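Long-range contacts in manganese-containing pseudocatalase (Thermus thermophilus, PDB 2V8T), which probably acts as a catalase that breaks down hydrogen peroxide, with two manganese ions bound in each subunit: residues A[41-46]-A[149-154]; A[154-159]-A[187-192]; A[158-163]-A[209-214]; A[182-187]-A[232-237]. All coordinates share one frame; numbering follows the deposited sequence.

In the fold
Three of the four contacts use helix 144-166, and two use helix 172-200. Contact 2 holds one of the two manganese ions through E155 and H188 and sits in the middle: its centre is about 9 Å from those of contact 1 and contact 3 and about 10 Å from that of contact 4. Contact 1 touches it directly, Y43 OH lying 2.7 Å from the manganese ligand E155 OE2, a probable hydrogen bond. Contact 3 continues one turn further along the same helix and shares R159 with contact 2. Contact 4 shares V187 with contact 2, and the side chain of R184 comes within about 6 Å (nearest atoms) of a manganese ion. Contacts 1 and 3 lie further apart, about 17 Å between centres.

Contact 1. Residues A[41-46]-A[149-154]; sequences MNYMYQ and LHNFFL
N151 and Q46 lock their amides together between helices 144-166 and 36-49. From N151, CB lies 3.8 Å from Y43 CE1 and CG comes closer to the same atom, 3.4 Å, so the amide runs past the tyrosine ring with the planes 66° apart. CG lies anti to the carbonyl carbon (chi1 -65°), a setting that turns the fork of the amide toward Q46. ND2 donates to Q46 OE1 at 2.8 Å, nearly straight, and OD1 takes two donors, Q46 NE2 at 3.0 Å and, in one H150 conformer, H150 ND1, in the imidazole plane; both Q46 bonds use carbonyl lone pairs, and the amides are almost coplanar. The segments run antiparallel at 161°, as neighbouring helices do in the four-helix bundle of ferritin-like proteins, with axes 11.4 Å apart, a wide separation bridged by the paired amides. Replacing N151 by a leucine would probably leave Q46 OE1 without its donor and Q46 NE2 and H150 ND1 without this acceptor, holding the Q46 amide only by its NE2 bond to F139 O. Next to the pair, Y43 extends its hydroxyl past N151 to hydrogen-bond E155, a manganese ligand. The N42 amide is bonded to S38, Y137 and F139.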
loop_
_atom_site.group_PDB
_atom_site.type_symbol
_atom_site.label_atom_id
_atom_site.label_comp_id
_atom_site.label_asym_id
_atom_site.label_seq_id
_atom_site.Cartn_x
_atom_site.Cartn_y
_atom_site.Cartn_z
ATOM N N MET A 41 -8.401 17.090 -3.594
ATOM C CA MET A 41 -6.982 17.093 -3.885
ATOM C C MET A 41 -6.710 17.099 -5.384
ATOM O O MET A 41 -5.699 17.666 -5.834
ATOM C CB MET A 41 -6.339 15.896 -3.190
ATOM C CG MET A 41 -6.339 16.025 -1.641
ATOM S SD MET A 41 -5.030 17.177 -1.065
ATOM C CE MET A 41 -5.604 17.710 0.563
ATOM N N ASN A 42 -7.597 16.487 -6.186
ATOM C CA ASN A 42 -7.473 16.622 -7.621
ATOM C C ASN A 42 -7.475 18.110 -8.033
ATOM O O ASN A 42 -6.608 18.562 -8.759
ATOM C CB ASN A 42 -8.631 15.887 -8.356
ATOM C CG ASN A 42 -8.236 14.447 -8.629
ATOM O OD1 ASN A 42 -7.585 14.193 -9.619
ATOM N ND2 ASN A 42 -8.594 13.526 -7.743
ATOM N N TYR A 43 -8.517 18.821 -7.575
ATOM C CA TYR A 43 -8.637 20.218 -8.056
ATOM C C TYR A 43 -7.572 21.082 -7.425
ATOM O O TYR A 43 -7.070 22.028 -8.071
ATOM C CB TYR A 43 -10.032 20.729 -7.790
ATOM C CG TYR A 43 -11.121 19.826 -8.287
ATOM C CD1 TYR A 43 -10.968 18.897 -9.332
ATOM C CD2 TYR A 43 -12.370 19.863 -7.667
ATOM C CE1 TYR A 43 -11.964 18.013 -9.664
ATOM C CE2 TYR A 43 -13.404 19.013 -8.013
ATOM C CZ TYR A 43 -13.180 18.059 -9.023
ATOM O OH TYR A 43 -14.136 17.153 -9.373
ATOM N N MET A 44 -7.197 20.804 -6.186
ATOM C CA MET A 44 -6.162 21.592 -5.537
ATOM C C MET A 44 -4.866 21.469 -6.316
ATOM O O MET A 44 -4.236 22.472 -6.684
ATOM C CB MET A 44 -5.985 21.165 -4.107
ATOM C CG MET A 44 -5.234 22.078 -3.291
ATOM S SD MET A 44 -5.941 23.731 -3.093
ATOM C CE MET A 44 -7.090 23.428 -2.235
ATOM N N TYR A 45 -4.392 20.223 -6.552
ATOM C CA TYR A 45 -3.128 20.059 -7.263
ATOM C C TYR A 45 -3.221 20.534 -8.696
ATOM O O TYR A 45 -2.274 21.135 -9.207
ATOM C CB TYR A 45 -2.604 18.634 -7.137
ATOM C CG TYR A 45 -1.921 18.428 -5.811
ATOM C CD1 TYR A 45 -0.554 18.584 -5.663
ATOM C CD2 TYR A 45 -2.621 18.152 -4.652
ATOM C CE1 TYR A 45 0.052 18.480 -4.454
ATOM C CE2 TYR A 45 -2.033 18.050 -3.394
ATOM C CZ TYR A 45 -0.655 18.217 -3.336
ATOM O OH TYR A 45 -0.008 18.086 -2.111
ATOM N N GLN A 46 -4.350 20.275 -9.394
ATOM C CA GLN A 46 -4.468 20.827 -10.734
ATOM C C GLN A 46 -4.326 22.345 -10.705
ATOM O O GLN A 46 -3.719 22.960 -11.585
ATOM C CB GLN A 46 -5.809 20.445 -11.379
ATOM C CG GLN A 46 -5.861 18.970 -11.758
ATOM C CD GLN A 46 -7.269 18.560 -12.111
ATOM O OE1 GLN A 46 -8.117 19.423 -12.326
ATOM N NE2 GLN A 46 -7.546 17.268 -12.184
ATOM N N LEU A 149 -11.843 16.439 -18.569
ATOM C CA LEU A 149 -12.560 15.205 -18.845
ATOM C C LEU A 149 -12.541 14.302 -17.599
ATOM O O LEU A 149 -13.561 13.764 -17.178
ATOM C CB LEU A 149 -11.930 14.521 -20.070
ATOM C CG LEU A 149 -12.517 13.169 -20.408
ATOM C CD1 LEU A 149 -14.000 13.219 -20.770
ATOM C CD2 LEU A 149 -11.692 12.529 -21.562
ATOM N N HIS A 150 -11.329 14.153 -17.019
ATOM C CA HIS A 150 -11.224 13.409 -15.785
ATOM C C HIS A 150 -12.150 13.978 -14.711
ATOM O O HIS A 150 -12.805 13.210 -13.997
ATOM C CB HIS A 150 -9.751 13.513 -15.277
ATOM C CG HIS A 150 -9.587 12.997 -13.893
ATOM N ND1 HIS A 150 -9.748 13.816 -12.789
ATOM C CD2 HIS A 150 -9.389 11.762 -13.381
ATOM C CE1 HIS A 150 -9.628 13.053 -11.689
ATOM N NE2 HIS A 150 -9.402 11.799 -12.009
ATOM N N ASN A 151 -12.174 15.299 -14.563
ATOM C CA ASN A 151 -12.941 15.912 -13.476
ATOM C C ASN A 151 -14.453 15.740 -13.661
ATOM O O ASN A 151 -15.190 15.558 -12.694
ATOM C CB ASN A 151 -12.634 17.383 -13.368
ATOM C CG ASN A 151 -11.174 17.644 -12.956
ATOM O OD1 ASN A 151 -10.452 16.733 -12.530
ATOM N ND2 ASN A 151 -10.771 18.913 -13.055
ATOM N N PHE A 152 -14.900 15.789 -14.909
ATOM C CA PHE A 152 -16.328 15.519 -15.202
ATOM C C PHE A 152 -16.683 14.107 -14.743
ATOM O O PHE A 152 -17.663 13.880 -14.038
ATOM C CB PHE A 152 -16.543 15.733 -16.704
ATOM C CG PHE A 152 -17.972 15.505 -17.139
ATOM C CD1 PHE A 152 -18.918 16.509 -17.056
ATOM C CD2 PHE A 152 -18.368 14.274 -17.627
ATOM C CE1 PHE A 152 -20.226 16.303 -17.466
ATOM C CE2 PHE A 152 -19.680 14.056 -18.036
ATOM C CZ PHE A 152 -20.589 15.080 -17.969
ATOM N N PHE A 153 -15.841 13.136 -15.171
ATOM C CA PHE A 153 -16.008 11.740 -14.710
ATOM C C PHE A 153 -15.979 11.649 -13.184
ATOM O O PHE A 153 -16.809 10.987 -12.572
ATOM C CB PHE A 153 -14.924 10.868 -15.343
ATOM C CG PHE A 153 -14.831 9.528 -14.683
ATOM C CD1 PHE A 153 -15.841 8.574 -14.844
ATOM C CD2 PHE A 153 -13.799 9.229 -13.823
ATOM C CE1 PHE A 153 -15.820 7.387 -14.131
ATOM C CE2 PHE A 153 -13.780 7.989 -13.154
ATOM C CZ PHE A 153 -14.829 7.088 -13.312
ATOM N N LEU A 154 -14.988 12.314 -12.559
ATOM C CA LEU A 154 -14.814 12.218 -11.112
ATOM C C LEU A 154 -16.092 12.656 -10.414
ATOM O O LEU A 154 -16.527 12.039 -9.436
ATOM C CB LEU A 154 -13.689 13.098 -10.603
ATOM C CG LEU A 154 -12.743 12.666 -9.495
ATOM C CD1 LEU A 154 -11.969 13.941 -8.980
ATOM C CD2 LEU A 154 -13.333 11.699 -8.482
#

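Contact 2. Residues A[154-159]-A[187-192]; sequences LEVAAR and VHAAAY. With MN (manganese (II) ion), chain D.
E155 and A189 bring their backbones to 5.6 Å between CA atoms where helices 144-166 and 172-200 pass antiparallel, at 159° with axes 9.1 Å apart. This is a helix pair of the ferritin-like four-helix bundle, here built round the dimanganese site of the catalase. The small A189 is consistent with so close an approach, its CB resting against E155 CB and, on the flank, V156 CG1. E155 then bends at CG (chi2 -74°), which turns the carboxylate across H188 CB and up to the metal; on the way CG meets the ring edge of Y192 at CD2. Both oxygens chelate one manganese ion, OE2 at 2.2 Å and OE1 at 2.4 Å, and this bidentate binding restrains rotation of the carboxylate. H188 ND1 adds a ligand from the other helix, 2.2 Å from the ion. The imidazole is fixed at its far end as well, because NE2 is hydrogen-bonded to E69. E70 is the third protein ligand and is shared with the second manganese, while a water occupies a further position on the ion. Y43 hydrogen-bonds OE2, adding a second-shell hold on E155. Carboxylate and imidazole planes stand at 90°, with E155 CD in the plane of the ring, at its edge, and 3.3 Å from H188 CB. OE2 and ND1 are 3.4 Å apart, joined through the manganese they both bind.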
loop_
_atom_site.group_PDB
_atom_site.type_symbol
_atom_site.label_atom_id
_atom_site.label_comp_id
_atom_site.label_asym_id
_atom_site.label_seq_id
_atom_site.Cartn_x
_atom_site.Cartn_y
_atom_site.Cartn_z
ATOM N N LEU A 154 -14.988 12.314 -12.559
ATOM C CA LEU A 154 -14.814 12.218 -11.112
ATOM C C LEU A 154 -16.092 12.656 -10.414
ATOM O O LEU A 154 -16.527 12.039 -9.436
ATOM C CB LEU A 154 -13.689 13.098 -10.603
ATOM C CG LEU A 154 -12.743 12.666 -9.495
ATOM C CD1 LEU A 154 -11.969 13.941 -8.980
ATOM C CD2 LEU A 154 -13.333 11.699 -8.482
ATOM N N GLU A 155 -16.700 13.772 -10.840
ATOM C CA GLU A 155 -17.892 14.229 -10.198
ATOM C C GLU A 155 -19.044 13.261 -10.315
ATOM O O GLU A 155 -19.806 13.079 -9.360
ATOM C CB GLU A 155 -18.314 15.639 -10.688
ATOM C CG GLU A 155 -17.366 16.734 -10.235
ATOM C CD GLU A 155 -17.456 17.132 -8.768
ATOM O OE1 GLU A 155 -18.522 17.000 -8.129
ATOM O OE2 GLU A 155 -16.468 17.736 -8.238
ATOM N N VAL A 156 -19.244 12.651 -11.494
ATOM C CA VAL A 156 -20.375 11.722 -11.627
ATOM C C VAL A 156 -20.087 10.372 -10.942
ATOM O O VAL A 156 -21.029 9.736 -10.452
ATOM C CB VAL A 156 -20.873 11.606 -13.067
ATOM C CG1 VAL A 156 -21.458 12.936 -13.527
ATOM C CG2 VAL A 156 -19.831 11.090 -14.045
ATOM N N ALA A 157 -18.831 9.944 -10.885
ATOM C CA ALA A 157 -18.480 8.753 -10.101
ATOM C C ALA A 157 -18.727 9.031 -8.596
ATOM O O ALA A 157 -19.320 8.218 -7.885
ATOM C CB ALA A 157 -17.035 8.364 -10.361
ATOM N N ALA A 158 -18.292 10.202 -8.136
ATOM C CA ALA A 158 -18.537 10.600 -6.745
ATOM C C ALA A 158 -20.032 10.660 -6.459
ATOM O O ALA A 158 -20.487 10.240 -5.397
ATOM C CB ALA A 158 -17.878 11.940 -6.457
ATOM N N ARG A 159 -20.812 11.189 -7.399
ATOM C CA ARG A 159 -22.263 11.238 -7.244
ATOM C C ARG A 159 -22.843 9.841 -7.077
ATOM O O ARG A 159 -23.724 9.597 -6.255
ATOM C CB ARG A 159 -22.907 11.911 -8.451
ATOM C CG ARG A 159 -24.401 12.107 -8.288
ATOM C CD ARG A 159 -25.095 12.290 -9.576
ATOM N NE ARG A 159 -26.505 12.626 -9.385
ATOM C CZ ARG A 159 -27.504 12.092 -10.061
ATOM N NH1 ARG A 159 -27.299 11.202 -11.009
ATOM N NH2 ARG A 159 -28.754 12.410 -9.752
ATOM N N VAL A 187 -23.708 20.779 -9.694
ATOM C CA VAL A 187 -23.140 22.042 -10.142
ATOM C C VAL A 187 -21.734 21.815 -10.695
ATOM O O VAL A 187 -21.393 22.307 -11.766
ATOM C CB VAL A 187 -23.115 23.068 -8.989
ATOM C CG1 VAL A 187 -22.283 24.288 -9.349
ATOM C CG2 VAL A 187 -24.569 23.461 -8.655
ATOM N N HIS A 188 -20.896 21.055 -9.951
ATOM C CA HIS A 188 -19.525 20.883 -10.422
ATOM C C HIS A 188 -19.475 20.109 -11.735
ATOM O O HIS A 188 -18.701 20.460 -12.628
ATOM C CB HIS A 188 -18.700 20.167 -9.342
ATOM C CG HIS A 188 -18.575 20.954 -8.091
ATOM N ND1 HIS A 188 -18.107 20.361 -6.945
ATOM C CD2 HIS A 188 -18.898 22.256 -7.821
ATOM C CE1 HIS A 188 -18.127 21.313 -6.014
ATOM N NE2 HIS A 188 -18.602 22.457 -6.500
ATOM N N ALA A 189 -20.257 19.026 -11.861
ATOM C CA ALA A 189 -20.293 18.292 -13.123
ATOM C C ALA A 189 -20.762 19.179 -14.257
ATOM O O ALA A 189 -20.227 19.161 -15.369
ATOM C CB ALA A 189 -21.179 17.058 -13.016
ATOM N N ALA A 190 -21.802 19.982 -13.992
ATOM C CA ALA A 190 -22.291 20.911 -15.021
ATOM C C ALA A 190 -21.210 21.916 -15.404
ATOM O O ALA A 190 -21.084 22.270 -16.584
ATOM C CB ALA A 190 -23.552 21.635 -14.499
ATOM N N ALA A 191 -20.458 22.423 -14.419
ATOM C CA ALA A 191 -19.459 23.430 -14.680
ATOM C C ALA A 191 -18.317 22.844 -15.523
ATOM O O ALA A 191 -17.867 23.454 -16.493
ATOM C CB ALA A 191 -18.918 24.015 -13.371
ATOM N N TYR A 192 -17.832 21.657 -15.143
ATOM C CA TYR A 192 -16.800 21.019 -15.953
ATOM C C TYR A 192 -17.319 20.635 -17.334
ATOM O O TYR A 192 -16.589 20.725 -18.331
ATOM C CB TYR A 192 -16.203 19.811 -15.219
ATOM C CG TYR A 192 -15.430 20.198 -13.968
ATOM C CD1 TYR A 192 -14.540 21.261 -13.957
ATOM C CD2 TYR A 192 -15.597 19.496 -12.776
ATOM C CE1 TYR A 192 -13.810 21.580 -12.817
ATOM C CE2 TYR A 192 -14.881 19.821 -11.633
ATOM C CZ TYR A 192 -13.973 20.863 -11.656
ATOM O OH TYR A 192 -13.243 21.248 -10.564
HETATM MN MN MN D . -17.480 18.300 -6.361
HETATM O O HOH W 1 -16.828 16.986 -4.749
#

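Contact 3. Residues A[158-163]-A[209-214]; sequences ARTHKL and PIPKID
R159 reaches out of helix 144-166 of the ferritin-like bundle and ties down the loop 209-214 by its backbone carbonyls. With CG anti to the backbone N (chi1 -175°) and the chain extended as far as NE, the guanidinium is carried straight into the curve of the loop. NH1 and NH2 both grip I213 O end-on, NH2 at 2.8 Å and NH1 at 3.2 Å. NH1 also donates to I210 O at 3.0 Å, approaching from above that carbonyl plane, and makes a weak bond to P211 O. The loop bends inward through cis peptides before P209 and P211 and an inverse gamma turn centred on K212, gathering these oxygens round the NH1 end of the guanidinium, near its plane. NH2 has a further partner in N215. A methionine in place of R159 would probably leave the carbonyls of I210 and I213 without these donors and let the loop shift. L163 lays CD1 over the centre of the guanidinium face, 3.9 Å above it, while touching I213 CG2 and P211 CD; F281 of a neighbouring subunit packs on L163 and P211. T160 turns OG1 back to the backbone O of V156, and the same OG1 lies 3.3 Å from P211 CD.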
loop_
_atom_site.group_PDB
_atom_site.type_symbol
_atom_site.label_atom_id
_atom_site.label_comp_id
_atom_site.label_asym_id
_atom_site.label_seq_id
_atom_site.Cartn_x
_atom_site.Cartn_y
_atom_site.Cartn_z
ATOM N N ALA A 158 -18.292 10.202 -8.136
ATOM C CA ALA A 158 -18.537 10.600 -6.745
ATOM C C ALA A 158 -20.032 10.660 -6.459
ATOM O O ALA A 158 -20.487 10.240 -5.397
ATOM C CB ALA A 158 -17.878 11.940 -6.457
ATOM N N ARG A 159 -20.812 11.189 -7.399
ATOM C CA ARG A 159 -22.263 11.238 -7.244
ATOM C C ARG A 159 -22.843 9.841 -7.077
ATOM O O ARG A 159 -23.724 9.597 -6.255
ATOM C CB ARG A 159 -22.907 11.911 -8.451
ATOM C CG ARG A 159 -24.401 12.107 -8.288
ATOM C CD ARG A 159 -25.095 12.290 -9.576
ATOM N NE ARG A 159 -26.505 12.626 -9.385
ATOM C CZ ARG A 159 -27.504 12.092 -10.061
ATOM N NH1 ARG A 159 -27.299 11.202 -11.009
ATOM N NH2 ARG A 159 -28.754 12.410 -9.752
ATOM N N THR A 160 -22.357 8.900 -7.899
ATOM C CA THR A 160 -22.831 7.533 -7.852
ATOM C C THR A 160 -22.583 6.929 -6.454
ATOM O O THR A 160 -23.445 6.263 -5.878
ATOM C CB THR A 160 -22.141 6.697 -8.972
ATOM O OG1 THR A 160 -22.468 7.281 -10.220
ATOM C CG2 THR A 160 -22.634 5.299 -8.963
ATOM N N HIS A 161 -21.379 7.163 -5.900
ATOM C CA HIS A 161 -21.086 6.690 -4.556
ATOM C C HIS A 161 -22.004 7.340 -3.523
ATOM O O HIS A 161 -22.481 6.681 -2.598
ATOM C CB HIS A 161 -19.624 6.884 -4.184
ATOM C CG HIS A 161 -18.696 5.954 -4.891
ATOM N ND1 HIS A 161 -18.902 5.293 -6.076
ATOM C CD2 HIS A 161 -17.501 5.591 -4.404
ATOM C CE1 HIS A 161 -17.767 4.546 -6.287
ATOM N NE2 HIS A 161 -16.971 4.711 -5.248
ATOM N N LYS A 162 -22.232 8.651 -3.649
ATOM C CA LYS A 162 -23.137 9.329 -2.706
ATOM C C LYS A 162 -24.532 8.726 -2.748
ATOM O O LYS A 162 -25.151 8.533 -1.710
ATOM C CB LYS A 162 -23.141 10.849 -2.920
ATOM C CG LYS A 162 -21.807 11.502 -2.545
ATOM C CD LYS A 162 -21.915 12.916 -2.095
ATOM C CE LYS A 162 -20.591 13.549 -1.700
ATOM N NZ LYS A 162 -19.576 13.676 -2.809
ATOM N N LEU A 163 -25.052 8.478 -3.958
ATOM C CA LEU A 163 -26.375 7.883 -4.105
ATOM C C LEU A 163 -26.434 6.504 -3.420
ATOM O O LEU A 163 -27.413 6.175 -2.744
ATOM C CB LEU A 163 -26.750 7.740 -5.570
ATOM C CG LEU A 163 -27.087 9.055 -6.286
ATOM C CD1 LEU A 163 -27.023 8.840 -7.804
ATOM C CD2 LEU A 163 -28.455 9.563 -5.891
ATOM N N PRO A 209 -28.246 13.506 -16.367
ATOM C CA PRO A 209 -27.488 13.017 -15.206
ATOM C C PRO A 209 -26.885 11.611 -15.491
ATOM O O PRO A 209 -27.402 10.829 -16.283
ATOM C CB PRO A 209 -28.549 12.952 -14.119
ATOM C CG PRO A 209 -29.818 12.578 -14.873
ATOM C CD PRO A 209 -29.700 13.355 -16.164
ATOM N N ILE A 210 -25.836 11.334 -14.737
ATOM C CA ILE A 210 -25.224 10.019 -14.607
ATOM C C ILE A 210 -25.164 9.701 -13.109
ATOM O O ILE A 210 -24.662 10.523 -12.350
ATOM C CB ILE A 210 -23.808 9.990 -15.190
ATOM C CG1 ILE A 210 -23.827 10.307 -16.681
ATOM C CG2 ILE A 210 -23.152 8.644 -14.922
ATOM C CD1 ILE A 210 -22.437 10.646 -17.246
ATOM N N PRO A 211 -25.622 8.508 -12.670
ATOM C CA PRO A 211 -26.516 7.615 -13.393
ATOM C C PRO A 211 -27.797 8.340 -13.804
ATOM O O PRO A 211 -28.027 9.494 -13.406
ATOM C CB PRO A 211 -26.856 6.530 -12.338
ATOM C CG PRO A 211 -25.734 6.650 -11.321
ATOM C CD PRO A 211 -25.462 8.113 -11.263
ATOM N N LYS A 212 -28.618 7.660 -14.611
ATOM C CA LYS A 212 -29.817 8.289 -15.173
ATOM C C LYS A 212 -30.947 8.251 -14.174
ATOM O O LYS A 212 -31.950 7.512 -14.271
ATOM C CB LYS A 212 -30.162 7.683 -16.519
ATOM C CG LYS A 212 -31.193 8.475 -17.283
ATOM C CD LYS A 212 -30.718 9.877 -17.720
ATOM C CE LYS A 212 -29.649 9.897 -18.789
ATOM N NZ LYS A 212 -29.991 9.122 -19.889
ATOM N N ILE A 213 -30.782 9.068 -13.133
ATOM C CA ILE A 213 -31.736 9.275 -12.054
ATOM C C ILE A 213 -31.593 10.743 -11.701
ATOM O O ILE A 213 -30.475 11.279 -11.618
ATOM C CB ILE A 213 -31.477 8.381 -10.829
ATOM C CG1 ILE A 213 -32.562 8.604 -9.783
ATOM C CG2 ILE A 213 -30.026 8.510 -10.270
ATOM C CD1 ILE A 213 -32.486 7.660 -8.575
ATOM N N ASP A 214 -32.723 11.425 -11.542
ATOM C CA ASP A 214 -32.719 12.839 -11.222
ATOM C C ASP A 214 -32.533 13.052 -9.698
ATOM O O ASP A 214 -33.126 12.336 -8.894
ATOM C CB ASP A 214 -33.977 13.528 -11.707
ATOM C CG ASP A 214 -34.113 13.449 -13.184
ATOM O OD1 ASP A 214 -33.128 13.505 -13.933
ATOM O OD2 ASP A 214 -35.292 13.406 -13.606
#

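Contact 4. Residues A[182-187]-A[232-237]; sequences LVRGGV and NLYRFS
A helix-to-strand contact, carried by R184 and V187 against N232, L233 and Y234, packs helix 172-200 of the bundle against the small parallel sheet formed by strands 232-235 and 260-263. The strand crosses the helix almost at a right angle, 83°, with the axes 9.2 Å apart. R184 folds back on itself, bent at chi2 and chi3 (-57°), which brings its guanidinium edge-on to the strand backbone. NH1 and NH2 both donate to the single oxygen N232 O, at 2.8 and 2.9 Å, and that oxygen lies exactly in the guanidinium plane. Each face of this flat group is met by a side chain: V187 CB stands 4.1 Å above one, and Y234 CE1 is 3.7 Å from the opposite one. The tyrosine offers its edge, its plane turned 58° from the guanidinium. N232 ND2 donates to Y234 OH at 3.1 Å, which would limit movement of its hydroxyl end. Beside the polar grip, V187 CG1 touches L233 CD1 at 3.9 Å, and W248 packs on both residues. R184 NE makes a salt bridge with E69, the residue that also hydrogen-bonds the manganese ligand H188. The buried positive charge is probably balanced by the E69 carboxylate, with the N232 carbonyl accepting from the guanidinium, and the strand is linked through R184 and E69 to the metal's first shell, consistent with a second-shell role in orienting the H188 imidazole.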
loop_
_atom_site.group_PDB
_atom_site.type_symbol
_atom_site.label_atom_id
_atom_site.label_comp_id
_atom_site.label_asym_id
_atom_site.label_seq_id
_atom_site.Cartn_x
_atom_site.Cartn_y
_atom_site.Cartn_z
ATOM N N LEU A 182 -25.175 16.078 -3.320
ATOM C CA LEU A 182 -25.666 15.686 -4.661
ATOM C C LEU A 182 -25.928 16.937 -5.490
ATOM O O LEU A 182 -25.632 16.993 -6.697
ATOM C CB LEU A 182 -26.940 14.867 -4.548
ATOM C CG LEU A 182 -26.754 13.439 -4.052
ATOM C CD1 LEU A 182 -28.109 12.826 -3.747
ATOM C CD2 LEU A 182 -25.958 12.596 -5.064
ATOM N N VAL A 183 -26.519 17.965 -4.871
ATOM C CA VAL A 183 -26.790 19.208 -5.594
ATOM C C VAL A 183 -25.482 19.916 -5.948
ATOM O O VAL A 183 -25.283 20.357 -7.086
ATOM C CB VAL A 183 -27.771 20.078 -4.792
ATOM C CG1 VAL A 183 -27.922 21.446 -5.495
ATOM C CG2 VAL A 183 -29.100 19.351 -4.675
ATOM N N ARG A 184 -24.551 20.016 -4.978
ATOM C CA ARG A 184 -23.274 20.666 -5.277
ATOM C C ARG A 184 -22.492 19.909 -6.342
ATOM O O ARG A 184 -21.870 20.513 -7.222
ATOM C CB ARG A 184 -22.434 20.822 -4.013
ATOM C CG ARG A 184 -23.109 21.636 -2.899
ATOM C CD ARG A 184 -23.700 22.946 -3.375
ATOM N NE ARG A 184 -22.668 23.766 -4.006
ATOM C CZ ARG A 184 -22.900 24.702 -4.913
ATOM N NH1 ARG A 184 -24.131 25.017 -5.293
ATOM N NH2 ARG A 184 -21.860 25.341 -5.448
ATOM N N GLY A 185 -22.541 18.561 -6.293
ATOM C CA GLY A 185 -21.826 17.783 -7.309
ATOM C C GLY A 185 -22.455 17.922 -8.653
ATOM O O GLY A 185 -21.783 17.844 -9.689
ATOM N N GLY A 186 -23.777 18.148 -8.705
ATOM C CA GLY A 186 -24.419 18.469 -9.955
ATOM C C GLY A 186 -23.909 19.761 -10.531
ATOM O O GLY A 186 -23.690 19.875 -11.763
ATOM N N VAL A 187 -23.708 20.779 -9.694
ATOM C CA VAL A 187 -23.140 22.042 -10.142
ATOM C C VAL A 187 -21.734 21.815 -10.695
ATOM O O VAL A 187 -21.393 22.307 -11.766
ATOM C CB VAL A 187 -23.115 23.068 -8.989
ATOM C CG1 VAL A 187 -22.283 24.288 -9.349
ATOM C CG2 VAL A 187 -24.569 23.461 -8.655
ATOM N N ASN A 232 -26.215 27.752 -8.211
ATOM C CA ASN A 232 -25.241 28.642 -7.602
ATOM C C ASN A 232 -23.834 28.113 -7.672
ATOM O O ASN A 232 -23.526 27.018 -7.168
ATOM C CB ASN A 232 -25.596 28.814 -6.113
ATOM C CG ASN A 232 -26.917 29.503 -5.901
ATOM O OD1 ASN A 232 -27.468 30.104 -6.827
ATOM N ND2 ASN A 232 -27.425 29.401 -4.669
ATOM N N LEU A 233 -22.934 28.909 -8.229
ATOM C CA LEU A 233 -21.491 28.683 -8.100
ATOM C C LEU A 233 -20.997 29.809 -7.224
ATOM O O LEU A 233 -20.983 30.988 -7.641
ATOM C CB LEU A 233 -20.789 28.650 -9.454
ATOM C CG LEU A 233 -19.343 28.184 -9.412
ATOM C CD1 LEU A 233 -19.238 26.688 -9.043
ATOM C CD2 LEU A 233 -18.675 28.426 -10.754
ATOM N N TYR A 234 -20.672 29.520 -5.966
ATOM C CA TYR A 234 -20.189 30.514 -5.016
ATOM C C TYR A 234 -18.725 30.812 -5.300
ATOM O O TYR A 234 -17.925 29.879 -5.487
ATOM C CB TYR A 234 -20.325 30.010 -3.596
ATOM C CG TYR A 234 -21.728 29.631 -3.194
ATOM C CD1 TYR A 234 -22.192 28.316 -3.321
ATOM C CD2 TYR A 234 -22.624 30.564 -2.722
ATOM C CE1 TYR A 234 -23.483 27.973 -3.009
ATOM C CE2 TYR A 234 -23.911 30.251 -2.402
ATOM C CZ TYR A 234 -24.386 28.958 -2.570
ATOM O OH TYR A 234 -25.682 28.602 -2.277
ATOM N N ARG A 235 -18.374 32.086 -5.243
ATOM C CA ARG A 235 -17.000 32.549 -5.380
ATOM C C ARG A 235 -16.390 32.585 -3.982
ATOM O O ARG A 235 -16.637 33.530 -3.200
ATOM C CB ARG A 235 -16.960 33.918 -6.068
ATOM C CG ARG A 235 -15.554 34.378 -6.372
ATOM C CD ARG A 235 -15.515 35.765 -7.058
ATOM N NE ARG A 235 -15.905 36.852 -6.165
ATOM C CZ ARG A 235 -15.063 37.450 -5.291
ATOM N NH1 ARG A 235 -13.775 37.213 -5.323
ATOM N NH2 ARG A 235 -15.552 38.312 -4.406
ATOM N N PHE A 236 -15.616 31.554 -3.635
ATOM C CA PHE A 236 -15.058 31.379 -2.306
ATOM C C PHE A 236 -13.707 32.135 -2.200
ATOM O O PHE A 236 -12.659 31.549 -1.994
ATOM C CB PHE A 236 -14.847 29.897 -1.987
ATOM C CG PHE A 236 -16.108 29.136 -1.664
ATOM C CD1 PHE A 236 -16.556 29.080 -0.342
ATOM C CD2 PHE A 236 -16.822 28.405 -2.621
ATOM C CE1 PHE A 236 -17.679 28.341 0.014
ATOM C CE2 PHE A 236 -17.938 27.687 -2.255
ATOM C CZ PHE A 236 -18.367 27.632 -0.961
ATOM N N SER A 237 -13.758 33.449 -2.328
ATOM C CA SER A 237 -12.547 34.272 -2.315
ATOM C C SER A 237 -12.891 35.715 -1.991
ATOM O O SER A 237 -13.903 36.207 -2.509
ATOM C CB SER A 237 -11.894 34.264 -3.700
ATOM O OG SER A 237 -10.767 35.117 -3.762
#